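Long-range contacts in serine protease MT3772 (Mycobacterium tuberculosis, PDB 3K6Y), which cleaves peptide bonds as the serine protease domain of a longer transmembrane protein that is probably required for resistance of the bacterium to acid and oxidative stress: residues K46-A51 and T84-D89; K90-T95 and L108-L113; D170-R175 and V211-E216. All blocks are in the same frame, centred on the assembly; numbering follows the deposited sequence.

Contact 1: K46-A51 and T84-D89; sequences KIRSLA and TVYAGD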
loop_
_atom_site.group_PDB
_atom_site.type_symbol
_atom_site.label_atom_id
_atom_site.label_comp_id
_atom_site.label_asym_id
_atom_site.label_seq_id
_atom_site.Cartn_x
_atom_site.Cartn_y
_atom_site.Cartn_z
ATOM N N LYS A 46 11.169 8.367 -18.611
ATOM C CA LYS A 46 11.796 8.344 -17.295
ATOM C C LYS A 46 10.721 8.655 -16.261
ATOM O O LYS A 46 9.861 9.499 -16.496
ATOM C CB LYS A 46 12.920 9.381 -17.263
ATOM C CG LYS A 46 13.675 9.387 -15.930
ATOM C CD LYS A 46 14.659 10.537 -15.766
ATOM C CE LYS A 46 14.829 10.804 -14.286
ATOM N NZ LYS A 46 15.629 12.030 -14.009
ATOM N N ILE A 47 10.773 7.946 -15.134
ATOM C CA ILE A 47 9.818 8.187 -14.051
ATOM C C ILE A 47 10.586 8.675 -12.830
ATOM O O ILE A 47 11.585 8.105 -12.456
ATOM C CB ILE A 47 9.027 6.920 -13.735
ATOM C CG1 ILE A 47 8.386 6.457 -15.068
ATOM C CG2 ILE A 47 7.959 7.212 -12.680
ATOM C CD1 ILE A 47 7.426 5.341 -15.041
ATOM N N ARG A 48 10.117 9.760 -12.252
ATOM C CA ARG A 48 10.690 10.267 -11.003
ATOM C C ARG A 48 9.570 10.392 -9.990
ATOM O O ARG A 48 8.574 11.079 -10.229
ATOM C CB ARG A 48 11.324 11.639 -11.229
ATOM C CG ARG A 48 12.039 12.204 -10.039
ATOM C CD ARG A 48 12.830 13.434 -10.488
ATOM N NE ARG A 48 13.255 14.232 -9.340
ATOM C CZ ARG A 48 14.513 14.385 -8.954
ATOM N NH1 ARG A 48 15.500 13.816 -9.642
ATOM N NH2 ARG A 48 14.778 15.125 -7.888
ATOM N N SER A 49 9.750 9.752 -8.843
ATOM C CA SER A 49 8.706 9.693 -7.811
ATOM C C SER A 49 9.254 10.240 -6.508
ATOM O O SER A 49 10.263 9.745 -5.984
ATOM C CB SER A 49 8.217 8.265 -7.629
ATOM O OG SER A 49 7.774 7.728 -8.890
ATOM N N LEU A 50 8.611 11.270 -5.981
ATOM C CA LEU A 50 8.996 11.839 -4.683
ATOM C C LEU A 50 8.383 10.956 -3.626
ATOM O O LEU A 50 7.171 10.706 -3.639
ATOM C CB LEU A 50 8.468 13.267 -4.539
ATOM C CG LEU A 50 8.851 14.209 -5.680
ATOM C CD1 LEU A 50 8.307 15.589 -5.394
ATOM C CD2 LEU A 50 10.366 14.242 -5.901
ATOM N N ALA A 51 9.211 10.484 -2.700
ATOM C CA ALA A 51 8.750 9.562 -1.675
ATOM C C ALA A 51 9.241 10.018 -0.297
ATOM O O ALA A 51 10.059 9.341 0.343
ATOM C CB ALA A 51 9.192 8.137 -1.984
ATOM N N THR A 84 6.239 11.941 -11.646
ATOM C CA THR A 84 6.392 12.714 -12.874
ATOM C C THR A 84 6.970 11.802 -13.950
ATOM O O THR A 84 7.872 11.003 -13.686
ATOM C CB THR A 84 7.331 13.914 -12.653
ATOM O OG1 THR A 84 6.802 14.713 -11.583
ATOM C CG2 THR A 84 7.422 14.788 -13.900
ATOM N N VAL A 85 6.435 11.932 -15.162
ATOM C CA VAL A 85 6.933 11.213 -16.318
ATOM C C VAL A 85 7.674 12.214 -17.221
ATOM O O VAL A 85 7.166 13.298 -17.483
ATOM C CB VAL A 85 5.732 10.579 -17.074
ATOM C CG1 VAL A 85 6.118 10.147 -18.481
ATOM C CG2 VAL A 85 5.156 9.422 -16.240
ATOM N N TYR A 86 8.862 11.837 -17.683
ATOM C CA TYR A 86 9.618 12.716 -18.588
ATOM C C TYR A 86 9.690 12.078 -19.953
ATOM O O TYR A 86 10.116 10.930 -20.083
ATOM C CB TYR A 86 11.034 12.952 -18.080
ATOM C CG TYR A 86 11.043 13.657 -16.763
ATOM C CD1 TYR A 86 10.885 12.934 -15.582
ATOM C CD2 TYR A 86 11.192 15.038 -16.684
ATOM C CE1 TYR A 86 10.874 13.546 -14.356
ATOM C CE2 TYR A 86 11.193 15.672 -15.421
ATOM C CZ TYR A 86 11.021 14.903 -14.275
ATOM O OH TYR A 86 11.017 15.477 -13.017
ATOM N N ALA A 87 9.252 12.829 -20.964
ATOM C CA ALA A 87 9.369 12.385 -22.352
ATOM C C ALA A 87 9.895 13.562 -23.149
ATOM O O ALA A 87 9.408 14.675 -22.989
ATOM C CB ALA A 87 8.011 11.948 -22.890
ATOM N N GLY A 88 10.875 13.311 -24.012
ATOM C CA GLY A 88 11.467 14.382 -24.813
ATOM C C GLY A 88 11.951 15.547 -23.960
ATOM O O GLY A 88 11.781 16.711 -24.339
ATOM N N ASP A 89 12.535 15.219 -22.800
ATOM C CA ASP A 89 13.106 16.192 -21.847
ATOM C C ASP A 89 12.088 17.199 -21.285
ATOM O O ASP A 89 12.435 18.334 -20.950
ATOM C CB ASP A 89 14.324 16.911 -22.450
HETATM O O HOH W 1 7.935 13.629 -9.218
HETATM O O HOH W 2 10.117 15.214 -9.779
#

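Contact 2: K90-T95 and L108-L113; sequences KPFEAT and LAVPHL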
loop_
_atom_site.group_PDB
_atom_site.type_symbol
_atom_site.label_atom_id
_atom_site.label_comp_id
_atom_site.label_asym_id
_atom_site.label_seq_id
_atom_site.Cartn_x
_atom_site.Cartn_y
_atom_site.Cartn_z
ATOM N N LYS A 90 10.834 16.762 -21.179
ATOM C CA LYS A 90 9.723 17.571 -20.678
ATOM C C LYS A 90 8.973 16.773 -19.615
ATOM O O LYS A 90 8.730 15.572 -19.812
ATOM C CB LYS A 90 8.760 17.858 -21.812
ATOM C CG LYS A 90 7.567 18.699 -21.463
ATOM N N PRO A 91 8.601 17.428 -18.502
ATOM C CA PRO A 91 7.823 16.744 -17.470
ATOM C C PRO A 91 6.321 16.694 -17.730
ATOM O O PRO A 91 5.723 17.652 -18.253
ATOM C CB PRO A 91 8.091 17.587 -16.220
ATOM C CG PRO A 91 8.310 18.975 -16.763
ATOM C CD PRO A 91 8.970 18.805 -18.098
ATOM N N PHE A 92 5.712 15.581 -17.335
ATOM C CA PHE A 92 4.256 15.403 -17.440
ATOM C C PHE A 92 3.766 14.901 -16.103
ATOM O O PHE A 92 4.324 13.972 -15.538
ATOM C CB PHE A 92 3.930 14.383 -18.539
ATOM C CG PHE A 92 4.250 14.888 -19.908
ATOM C CD1 PHE A 92 5.538 14.769 -20.429
ATOM C CD2 PHE A 92 3.285 15.559 -20.656
ATOM C CE1 PHE A 92 5.858 15.299 -21.676
ATOM C CE2 PHE A 92 3.612 16.093 -21.912
ATOM C CZ PHE A 92 4.890 15.967 -22.405
ATOM N N GLU A 93 2.708 15.514 -15.599
ATOM C CA GLU A 93 2.061 15.021 -14.397
ATOM C C GLU A 93 1.434 13.660 -14.672
ATOM O O GLU A 93 0.914 13.405 -15.757
ATOM C CB GLU A 93 0.982 16.016 -13.953
ATOM C CG GLU A 93 1.528 17.376 -13.481
ATOM C CD GLU A 93 0.462 18.307 -12.937
ATOM O OE1 GLU A 93 -0.595 17.813 -12.480
ATOM O OE2 GLU A 93 0.689 19.535 -12.942
ATOM N N ALA A 94 1.514 12.793 -13.675
ATOM C CA ALA A 94 0.988 11.440 -13.788
ATOM C C ALA A 94 0.150 11.115 -12.566
ATOM O O ALA A 94 0.363 11.652 -11.467
ATOM C CB ALA A 94 2.098 10.466 -13.942
ATOM N N THR A 95 -0.799 10.210 -12.760
ATOM C CA THR A 95 -1.635 9.657 -11.692
ATOM C C THR A 95 -1.444 8.145 -11.704
ATOM O O THR A 95 -1.497 7.530 -12.765
ATOM C CB THR A 95 -3.153 10.000 -11.950
ATOM O OG1 THR A 95 -3.284 11.428 -11.959
ATOM C CG2 THR A 95 -4.023 9.447 -10.843
ATOM N N LEU A 108 0.190 4.245 -15.138
ATOM C CA LEU A 108 0.050 5.672 -14.918
ATOM C C LEU A 108 -0.813 6.283 -15.984
ATOM O O LEU A 108 -0.638 6.000 -17.177
ATOM C CB LEU A 108 1.433 6.343 -14.980
ATOM C CG LEU A 108 2.512 5.711 -14.115
ATOM C CD1 LEU A 108 3.813 6.447 -14.301
ATOM C CD2 LEU A 108 2.165 5.688 -12.640
ATOM N N ALA A 109 -1.722 7.159 -15.546
ATOM C CA ALA A 109 -2.461 8.029 -16.466
ATOM C C ALA A 109 -1.668 9.312 -16.644
ATOM O O ALA A 109 -1.306 9.975 -15.657
ATOM C CB ALA A 109 -3.859 8.334 -15.923
ATOM N N VAL A 110 -1.368 9.660 -17.892
ATOM C CA VAL A 110 -0.458 10.777 -18.194
ATOM C C VAL A 110 -1.084 11.606 -19.307
ATOM O O VAL A 110 -0.847 11.374 -20.493
ATOM C CB VAL A 110 0.928 10.273 -18.637
ATOM C CG1 VAL A 110 1.927 11.434 -18.683
ATOM C CG2 VAL A 110 1.444 9.165 -17.685
ATOM N N PRO A 111 -1.959 12.541 -18.934
ATOM C CA PRO A 111 -2.638 13.356 -19.946
ATOM C C PRO A 111 -1.699 14.084 -20.885
ATOM O O PRO A 111 -0.678 14.635 -20.453
ATOM C CB PRO A 111 -3.431 14.372 -19.106
ATOM C CG PRO A 111 -3.678 13.677 -17.827
ATOM C CD PRO A 111 -2.476 12.809 -17.584
ATOM N N HIS A 112 -2.063 14.065 -22.172
ATOM C CA HIS A 112 -1.371 14.824 -23.221
ATOM C C HIS A 112 0.080 14.396 -23.426
ATOM O O HIS A 112 0.933 15.191 -23.831
ATOM C CB HIS A 112 -1.494 16.333 -22.970
ATOM C CG HIS A 112 -2.897 16.774 -22.685
ATOM N ND1 HIS A 112 -3.273 17.342 -21.488
ATOM C CD2 HIS A 112 -4.027 16.654 -23.418
ATOM C CE1 HIS A 112 -4.572 17.593 -21.512
ATOM N NE2 HIS A 112 -5.053 17.186 -22.674
ATOM N N LEU A 113 0.359 13.114 -23.220
ATOM C CA LEU A 113 1.694 12.571 -23.401
ATOM C C LEU A 113 1.910 12.338 -24.911
ATOM O O LEU A 113 1.189 11.561 -25.520
ATOM C CB LEU A 113 1.798 11.266 -22.633
ATOM C CG LEU A 113 3.142 10.554 -22.736
ATOM C CD1 LEU A 113 4.274 11.419 -22.201
ATOM C CD2 LEU A 113 3.008 9.250 -21.983
HETATM O O HOH W 3 0.206 15.123 -17.878
HETATM O O HOH W 4 -3.224 12.067 -14.438
#

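Contact 3: D170-R175 and V211-E216; sequences DVYTIR and VLTAGE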
loop_
_atom_site.group_PDB
_atom_site.type_symbol
_atom_site.label_atom_id
_atom_site.label_comp_id
_atom_site.label_asym_id
_atom_site.label_seq_id
_atom_site.Cartn_x
_atom_site.Cartn_y
_atom_site.Cartn_z
ATOM N N ASP A 170 5.505 -15.521 -14.271
ATOM C CA ASP A 170 6.272 -15.859 -15.476
ATOM C C ASP A 170 7.279 -14.750 -15.764
ATOM O O ASP A 170 6.909 -13.579 -15.902
ATOM C CB ASP A 170 5.348 -16.022 -16.690
ATOM C CG ASP A 170 4.436 -17.232 -16.592
ATOM O OD1 ASP A 170 4.810 -18.234 -15.962
ATOM O OD2 ASP A 170 3.340 -17.185 -17.181
ATOM N N VAL A 171 8.543 -15.134 -15.871
ATOM C CA VAL A 171 9.645 -14.229 -16.105
ATOM C C VAL A 171 10.550 -14.750 -17.197
ATOM O O VAL A 171 10.574 -15.966 -17.453
ATOM C CB VAL A 171 10.445 -13.924 -14.809
ATOM C CG1 VAL A 171 9.499 -13.438 -13.707
ATOM C CG2 VAL A 171 11.262 -15.110 -14.369
ATOM N N TYR A 172 11.286 -13.849 -17.835
ATOM C CA TYR A 172 12.484 -14.252 -18.544
ATOM C C TYR A 172 13.686 -13.987 -17.671
ATOM O O TYR A 172 13.782 -12.940 -17.012
ATOM C CB TYR A 172 12.691 -13.452 -19.828
ATOM C CG TYR A 172 11.644 -13.630 -20.889
ATOM C CD1 TYR A 172 11.549 -14.821 -21.620
ATOM C CD2 TYR A 172 10.784 -12.586 -21.215
ATOM C CE1 TYR A 172 10.601 -14.972 -22.622
ATOM C CE2 TYR A 172 9.821 -12.734 -22.212
ATOM C CZ TYR A 172 9.743 -13.922 -22.914
ATOM O OH TYR A 172 8.812 -14.080 -23.904
ATOM N N THR A 173 14.626 -14.930 -17.692
ATOM C CA THR A 173 15.987 -14.594 -17.320
ATOM C C THR A 173 16.737 -14.185 -18.570
ATOM O O THR A 173 16.538 -14.785 -19.632
ATOM C CB THR A 173 16.693 -15.758 -16.633
ATOM O OG1 THR A 173 16.591 -16.917 -17.464
ATOM C CG2 THR A 173 16.028 -16.040 -15.291
ATOM N N ILE A 174 17.580 -13.164 -18.454
ATOM C CA ILE A 174 18.333 -12.650 -19.586
ATOM C C ILE A 174 19.795 -12.555 -19.171
ATOM O O ILE A 174 20.113 -12.452 -17.972
ATOM C CB ILE A 174 17.795 -11.274 -20.087
ATOM C CG1 ILE A 174 17.953 -10.191 -19.011
ATOM C CG2 ILE A 174 16.358 -11.416 -20.575
ATOM C CD1 ILE A 174 17.538 -8.814 -19.492
ATOM N N ARG A 175 20.672 -12.627 -20.167
ATOM C CA ARG A 175 22.046 -12.267 -19.959
ATOM C C ARG A 175 22.175 -10.790 -20.315
ATOM O O ARG A 175 21.944 -10.407 -21.469
ATOM C CB ARG A 175 22.980 -13.129 -20.818
ATOM C CG ARG A 175 24.414 -12.787 -20.548
ATOM C CD ARG A 175 25.386 -13.746 -21.172
ATOM N NE ARG A 175 26.733 -13.289 -20.854
ATOM C CZ ARG A 175 27.846 -13.974 -21.098
ATOM N NH1 ARG A 175 27.792 -15.154 -21.694
ATOM N NH2 ARG A 175 29.004 -13.448 -20.739
ATOM N N VAL A 211 12.934 -10.271 -16.051
ATOM C CA VAL A 211 11.956 -9.533 -16.845
ATOM C C VAL A 211 10.588 -10.180 -16.694
ATOM O O VAL A 211 10.449 -11.389 -16.930
ATOM C CB VAL A 211 12.372 -9.552 -18.335
ATOM C CG1 VAL A 211 11.377 -8.779 -19.188
ATOM C CG2 VAL A 211 13.779 -8.999 -18.507
ATOM N N LEU A 212 9.562 -9.410 -16.301
ATOM C CA LEU A 212 8.209 -9.971 -16.281
ATOM C C LEU A 212 7.761 -10.189 -17.700
ATOM O O LEU A 212 7.901 -9.292 -18.528
ATOM C CB LEU A 212 7.226 -9.002 -15.625
ATOM C CG LEU A 212 7.505 -8.574 -14.192
ATOM C CD1 LEU A 212 6.599 -7.426 -13.780
ATOM C CD2 LEU A 212 7.350 -9.770 -13.236
ATOM N N THR A 213 7.203 -11.351 -18.019
ATOM C CA THR A 213 6.808 -11.559 -19.412
ATOM C C THR A 213 5.610 -10.688 -19.816
ATOM O O THR A 213 4.822 -10.253 -18.973
ATOM C CB THR A 213 6.481 -13.037 -19.734
ATOM O OG1 THR A 213 5.259 -13.389 -19.094
ATOM C CG2 THR A 213 7.618 -13.983 -19.334
ATOM N N ALA A 214 5.434 -10.511 -21.125
ATOM C CA ALA A 214 4.239 -9.843 -21.614
ATOM C C ALA A 214 2.963 -10.520 -21.093
ATOM O O ALA A 214 2.022 -9.858 -20.668
ATOM C CB ALA A 214 4.241 -9.784 -23.151
ATOM N N GLY A 215 2.950 -11.857 -21.123
ATOM C CA GLY A 215 1.813 -12.617 -20.604
ATOM C C GLY A 215 1.563 -12.368 -19.124
ATOM O O GLY A 215 0.411 -12.293 -18.691
ATOM N N GLU A 216 2.640 -12.232 -18.345
ATOM C CA GLU A 216 2.514 -12.012 -16.917
ATOM C C GLU A 216 1.854 -10.656 -16.604
ATOM O O GLU A 216 1.111 -10.534 -15.627
ATOM C CB GLU A 216 3.904 -12.080 -16.267
ATOM C CG GLU A 216 3.944 -11.795 -14.772
ATOM C CD GLU A 216 3.123 -12.769 -13.955
ATOM O OE1 GLU A 216 2.530 -12.333 -12.948
ATOM O OE2 GLU A 216 3.103 -13.982 -14.283
HETATM O O HOH W 5 4.242 -15.705 -20.044
HETATM O O HOH W 6 1.605 -15.294 -16.719
#

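Contact 1: K46-A51 and T84-D89
Tyr86 turns the edge of its ring to Arg48, the two side chains crossing at a slant, with CE1 of Tyr86 3.7 Å from CB of Arg48. They share one face of an antiparallel strand pair in the N-terminal six-stranded barrel of this trypsin-like (S1C) protease. Strand 44-51 is first and strand 82-87 last in the order across that barrel, so their pairing closes it. The Arg48 guanidinium and the Tyr86 ring stand almost perpendicular, their planes 87° apart. Arg48 CG is anti to the backbone N (chi1 -175°) and the chain runs extended to NE. This brings CD to 3.7 Å from Tyr86 OH and sends the charged end on to Glu59. Lys46 lies on the same face. Its NZ hydrogen-bonds to Gly139 O and forms a salt bridge with Glu59; its cation-pi approach to Tyr86 is long and at most weak.

Lys46 pairs with Tyr86, and Arg48 with Thr84, each through two backbone hydrogen bonds. Between them Ile47 and Val85 form a non-hydrogen-bonded pair whose buried side chains lie on the other face. Lys46 O also meets the edge of the Tyr86 ring, in its plane. One water donates to Arg48 O at 2.8 Å and hydrogen-bonds to Thr84 OG1.

Contact 2: K90-T95 and L108-L113
With CG opposite the backbone N (chi1 179°) and a bend at chi2 (60°), Leu113 lifts CD1 over one face of the Phe92 ring. Phe92 swings CG away from its own carbonyl carbon (chi1 -68°) to present that face. The result is a CH-pi contact: Leu113 CD1 lies 4.2 Å from the centroid of the Phe92 ring, offset toward the rim. The two side chains cross at about a right angle. At the root of the ring, Phe92 CB packs on Val110 CG1 at 3.6 Å. The two methyls of Val110 thus reach different parts of 90-95, CG1 touching Phe92 CB and Glu93 O, CG2 touching Ala94 CB. The rim atom Phe92 CE2 approaches His112 O obliquely at 3.4 Å.

The strands themselves are held at Thr95 and Ala109, an antiparallel hydrogen-bonded pair. Thr95 N donates to Ala109 O at 3.0 Å, and Ala109 N to Thr95 O at 2.8 Å. Ala94 CA and Leu108 CA add CA-H...O contacts to these same two oxygens. One water donates to both Glu93 O and Pro111 O, bridging the backbones beyond the last paired residues. A second donates to Ala109 O and hydrogen-bonds to Thr95 OG1.

Residues 110-113 form a type II turn, closed by a weak bond from Leu113 N to Val110 O. The carboxylate of Asp68 accepts from His112 N and Leu113 N and probably helps to hold the turn. The contact lies at the open end of the beta hairpin 90-100/105-109 in the N-terminal barrel. Strand 82-87 flanks strand 90-100, with Leu108 touching Val85, and strand 69-72 flanks strand 105-109, with Val110 and Leu113 resting on Val70.

Contact 3: D170-R175 and V211-E216
Thr213 sets its methyl CG2 over one face of the Tyr172 ring, 4.0 Å from the centroid and offset toward the rim. This is a CH-pi contact, and the two side chains cross at about a right angle. Val211 meets the same ring differently: its CG1 lies at the edge, near the ring plane. Its other methyl, CG2, packs against Ile174 CD1 at 3.9 Å, again nearly at a right angle. Tyr172 OH is hydrogen-bonded to the backbone N of Ala125.

Thr213 also works on its hydroxyl side. It is the N-cap of helix 214-218; with chi1 at 71° its OG1 accepts from Glu216 N at 3.0 Å. Glu216 reaches the strand in turn. Its chain bends at chi2 (61°), and OE2 accepts from Asp170 N at 2.9 Å, met from above the carboxylate plane. The Asp170 carboxylate lies close to that of Glu216. A shared water that donates to both, and the salt bridge from Asp170 to Arg154, probably ease the repulsion.

The backbones pair at Tyr172 and Val211, where Tyr172 N donates to Val211 O at 2.8 Å and Val211 N donates back to Tyr172 O. Further along, Thr213 N donates to Asp170 O at 3.1 Å from a position tilted 34° out of the carbonyl plane.

The pair joins neighbouring strands of the C-terminal barrel. Strand 143-157 lies beyond 167-175, where Val171 touches Ile153. Strand 194-201 lies beyond 208-213, with Phe199 against Leu212. Helix 214-218 leaves the barrel here, and Glu216 touches Val103 in a loop.

The three contacts follow one another along the chain and sample both barrels of the chymotrypsin-like fold. Contacts 1 and 2 share the N-terminal barrel, their centres about 9 Å apart. They touch through neighbouring strands 82-87 and 90-100, where the backbones of Val85 and Phe92 are probably hydrogen-bonded. Contact 3 belongs to the C-terminal barrel. Its centre lies about 24 Å from that of contact 1 and about 26 Å from that of contact 2, and it touches neither. In this fold the active site lies in the cleft between the barrels. The predicted triad fits this: between side chains, Ile47 of contact 1 is about 9 Å from Ser183, and Leu212 of contact 3 about 5 Å from Asp104.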